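Uncharacterized protein (Bombyx mori, PDB 5AZ0) is an aldo-keto reductase, AKR2E5 of the silkworm, which probably uses a nicotinamide cofactor to reduce carbonyl compounds to alcohols. Local coordinates at residues G82-V85 / Q86-N90; G48-I51 / P52-L55. One frame throughout, in Å; residues are numbered along the deposited sequence.

Contacts 1 and 2 illustrate how one helical pattern of bonding serves different places in a fold. Contact 2 (G48-I51 with P52-L55) is a surface contact where a turn becomes the first turn of helix 51-64; contact 1 (G82-V85 with Q86-N90) is the partly buried later portion of helix 78-90, between strands 68-70 and 100-105 of the barrel. Both rest on i to i+4 backbone bonds with an apolar pair alongside. The chemistry differs at the edges: contact 1 adds a hydrogen bond between side-chain amides and a buried lysine, contact 2 a proline and the aspartate of the turn before it. The two helices meet where V84 CG2 lies 3.9 Å from L55 CD2.

Contact 1 (G82-V85 / Q86-N90); sequences GQVV and QEKIN
V85 and I89, one helical turn apart, form the apolar stripe of this segment of helix 78-90, the helix of a beta-alpha-beta unit in the TIM barrel. Their side chains lie next to each other and point the same way, V85 CG1 standing 3.9 Å from I89 CD1. V85 places CG1 anti to its own N (chi1 165°), beside the carbonyl carbon and thus on the side of the next turn. V85 also packs on L99, and I89 on V94. On the neighbouring buried strip V84 faces L58 of helix 51-64, and K88 CG sits 3.2 Å from V84 O. The K88 chain then folds at chi2 and chi3, and its ammonium is gripped by D63, E91 and S59, which probably favours the charged form.

The backbone beneath is regular: E87 N bonds Q83 O at 2.9 Å, and Q86 N bonds G82 O in the same way.

The solvent side is looser. The side chains of Q83 and E87 come together loosely, Q83 CG 3.9 Å from E87 OE2, with their amide and carboxylate planes well turned from each other. Further along, Q86 bends at chi2 and donates NE2 to N90 OD1 at 2.9 Å; the acceptor lies in the amide plane of Q86, but the donor stands 46° out of the N90 carbonyl plane. The chemistry therefore divides the helix: apolar branches and a charge-paired lysine serve the packed faces, while amides and a carboxylate line the exposed side.

Contact 2 (G48-I51 / P52-L55); sequences GTDI and PKLL
The backbone from G48 to I51 makes a type I beta turn, closed by I51 N on G48 O at 3.1 Å, and leads directly into the opening turn of helix 51-64 in this TIM-barrel reductase. Two i to i+4 bonds start the helix: L54 N to D50 O and L55 N to I51 O, both 2.9 Å. P52 has no N-H to give, which costs little at the first turn of a helix.

Among the side chains, I51 and L55 run alongside each other. With I51 CG1 anti to the carbonyl carbon (chi1 -72°), CG2 falls anti to the nitrogen and beside the carbonyl carbon, 3.9 Å from L55 CD1. L55 also packs on E80 and I81 of helix 78-90, so an alanine here would probably open a gap between the two helices and leave I51 CG2 without its neighbour. On the outer side, D50 OD1 comes 4.0 Å from K53 CD, but K53 NZ remains 5.4 Å from D50 OD1, too far for a salt bridge, though the opposite charges may attract weakly. The I51-P52 peptide link itself holds P52 CD just 3.3 Å from I51 CB, closer than usual van der Waals contact.

Contact 1 (G82-V85 / Q86-N90)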
loop_
_atom_site.group_PDB
_atom_site.type_symbol
_atom_site.label_atom_id
_atom_site.label_comp_id
_atom_site.label_asym_id
_atom_site.label_seq_id
_atom_site.Cartn_x
_atom_site.Cartn_y
_atom_site.Cartn_z
ATOM N N GLY A 82 9.433 9.507 10.669
ATOM C CA GLY A 82 10.906 9.479 10.759
ATOM C C GLY A 82 11.485 9.652 12.154
ATOM O O GLY A 82 12.540 9.092 12.462
ATOM N N GLN A 83 10.817 10.477 12.959
ATOM C CA GLN A 83 11.155 10.635 14.404
ATOM C C GLN A 83 10.998 9.286 15.126
ATOM O O GLN A 83 11.905 8.830 15.803
ATOM C CB GLN A 83 10.245 11.683 15.004
ATOM C CG GLN A 83 10.699 12.402 16.267
ATOM C CD GLN A 83 9.910 13.710 16.392
ATOM O OE1 GLN A 83 10.066 14.632 15.568
ATOM N NE2 GLN A 83 8.997 13.769 17.367
ATOM N N VAL A 84 9.879 8.586 14.897
ATOM C CA VAL A 84 9.661 7.285 15.536
ATOM C C VAL A 84 10.745 6.324 15.127
ATOM O O VAL A 84 11.312 5.652 15.995
ATOM C CB VAL A 84 8.258 6.687 15.268
ATOM C CG1 VAL A 84 8.107 5.284 15.816
ATOM C CG2 VAL A 84 7.151 7.581 15.837
ATOM N N VAL A 85 11.046 6.261 13.829
ATOM C CA VAL A 85 12.104 5.372 13.359
ATOM C C VAL A 85 13.449 5.666 14.041
ATOM O O VAL A 85 14.202 4.748 14.389
ATOM C CB VAL A 85 12.285 5.448 11.816
ATOM C CG1 VAL A 85 13.611 4.803 11.343
ATOM C CG2 VAL A 85 11.068 4.823 11.115
ATOM N N GLN A 86 13.786 6.937 14.124
ATOM C CA GLN A 86 15.050 7.341 14.741
ATOM C C GLN A 86 15.066 6.944 16.252
ATOM O O GLN A 86 16.082 6.446 16.768
ATOM C CB GLN A 86 15.294 8.829 14.553
ATOM C CG GLN A 86 16.686 9.285 15.018
ATOM C CD GLN A 86 17.812 8.546 14.347
ATOM O OE1 GLN A 86 17.928 8.569 13.140
ATOM N NE2 GLN A 86 18.633 7.866 15.119
ATOM N N GLU A 87 13.936 7.128 16.910
ATOM C CA GLU A 87 13.778 6.699 18.324
ATOM C C GLU A 87 14.028 5.235 18.509
ATOM O O GLU A 87 14.753 4.876 19.444
ATOM C CB GLU A 87 12.426 7.037 18.871
ATOM C CG GLU A 87 12.318 8.526 19.133
ATOM C CD GLU A 87 10.885 9.039 19.362
ATOM O OE1 GLU A 87 9.891 8.259 19.317
ATOM O OE2 GLU A 87 10.760 10.262 19.581
ATOM N N LYS A 88 13.513 4.390 17.589
ATOM C CA LYS A 88 13.611 2.955 17.791
ATOM C C LYS A 88 15.020 2.508 17.517
ATOM O O LYS A 88 15.518 1.517 18.106
ATOM C CB LYS A 88 12.637 2.177 16.907
ATOM C CG LYS A 88 11.197 2.652 17.041
ATOM C CD LYS A 88 10.634 2.622 18.448
ATOM C CE LYS A 88 10.781 1.283 19.145
ATOM N NZ LYS A 88 9.851 1.212 20.347
ATOM N N ILE A 89 15.647 3.204 16.573
ATOM C CA ILE A 89 17.049 2.964 16.293
ATOM C C ILE A 89 17.931 3.372 17.508
ATOM O O ILE A 89 18.884 2.659 17.829
ATOM C CB ILE A 89 17.517 3.712 15.037
ATOM C CG1 ILE A 89 16.913 3.036 13.777
ATOM C CG2 ILE A 89 19.058 3.738 14.974
ATOM C CD1 ILE A 89 17.175 3.713 12.442
ATOM N N ASN A 90 17.627 4.520 18.118
ATOM C CA ASN A 90 18.384 5.022 19.279
ATOM C C ASN A 90 18.208 4.052 20.455
ATOM O O ASN A 90 19.172 3.702 21.073
ATOM C CB ASN A 90 17.900 6.426 19.677
ATOM C CG ASN A 90 18.381 7.508 18.724
ATOM O OD1 ASN A 90 19.247 7.291 17.869
ATOM N ND2 ASN A 90 17.776 8.657 18.831
#

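Contact 2 (G48-I51 / P52-L55)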
loop_
_atom_site.group_PDB
_atom_site.type_symbol
_atom_site.label_atom_id
_atom_site.label_comp_id
_atom_site.label_asym_id
_atom_site.label_seq_id
_atom_site.Cartn_x
_atom_site.Cartn_y
_atom_site.Cartn_z
ATOM N N GLY A 48 -6.247 14.568 11.119
ATOM C CA GLY A 48 -5.030 14.445 11.964
ATOM C C GLY A 48 -5.166 13.944 13.407
ATOM O O GLY A 48 -4.163 13.755 14.130
ATOM N N THR A 49 -6.399 13.722 13.848
ATOM C CA THR A 49 -6.675 13.552 15.281
ATOM C C THR A 49 -5.977 12.333 15.897
ATOM O O THR A 49 -5.529 12.374 17.057
ATOM C CB THR A 49 -8.189 13.445 15.508
ATOM O OG1 THR A 49 -8.791 14.629 14.990
ATOM C CG2 THR A 49 -8.518 13.292 16.994
ATOM N N ASP A 50 -5.886 11.265 15.090
ATOM C CA ASP A 50 -5.288 9.974 15.488
ATOM C C ASP A 50 -3.749 9.860 15.340
ATOM O O ASP A 50 -3.166 8.798 15.645
ATOM C CB ASP A 50 -5.978 8.848 14.705
ATOM C CG ASP A 50 -7.460 8.686 15.082
ATOM O OD1 ASP A 50 -7.782 8.721 16.278
ATOM O OD2 ASP A 50 -8.293 8.526 14.178
ATOM N N ILE A 51 -3.077 10.938 14.961
ATOM C CA ILE A 51 -1.627 10.852 14.771
ATOM C C ILE A 51 -0.921 10.254 15.953
ATOM O O ILE A 51 -0.217 9.217 15.824
ATOM C CB ILE A 51 -1.048 12.172 14.265
ATOM C CG1 ILE A 51 -1.465 12.382 12.816
ATOM C CG2 ILE A 51 0.478 12.173 14.404
ATOM C CD1 ILE A 51 -1.131 13.763 12.241
ATOM N N PRO A 52 -1.162 10.813 17.153
ATOM C CA PRO A 52 -0.407 10.266 18.292
ATOM C C PRO A 52 -0.574 8.791 18.477
ATOM O O PRO A 52 0.349 8.096 18.932
ATOM C CB PRO A 52 -0.999 11.030 19.518
ATOM C CG PRO A 52 -1.687 12.241 18.969
ATOM C CD PRO A 52 -1.941 12.034 17.484
ATOM N N LYS A 53 -1.789 8.299 18.208
ATOM C CA LYS A 53 -2.092 6.860 18.395
ATOM C C LYS A 53 -1.394 6.014 17.298
ATOM O O LYS A 53 -0.834 4.940 17.598
ATOM C CB LYS A 53 -3.600 6.606 18.404
ATOM C CG LYS A 53 -4.399 7.655 19.189
ATOM C CD LYS A 53 -5.830 7.221 19.454
ATOM C CE LYS A 53 -5.922 6.259 20.625
ATOM N NZ LYS A 53 -7.259 5.610 20.620
ATOM N N LEU A 54 -1.356 6.560 16.079
ATOM C CA LEU A 54 -0.626 5.923 14.949
ATOM C C LEU A 54 0.831 5.737 15.291
ATOM O O LEU A 54 1.404 4.657 15.071
ATOM C CB LEU A 54 -0.754 6.775 13.671
ATOM C CG LEU A 54 -0.051 6.277 12.394
ATOM C CD1 LEU A 54 -0.803 5.063 11.894
ATOM C CD2 LEU A 54 -0.048 7.353 11.317
ATOM N N LEU A 55 1.409 6.762 15.943
ATOM C CA LEU A 55 2.846 6.753 16.264
ATOM C C LEU A 55 3.184 5.844 17.394
ATOM O O LEU A 55 4.153 5.107 17.356
ATOM C CB LEU A 55 3.298 8.158 16.620
ATOM C CG LEU A 55 3.111 9.165 15.514
ATOM C CD1 LEU A 55 3.592 10.541 16.022
ATOM C CD2 LEU A 55 3.801 8.707 14.245
#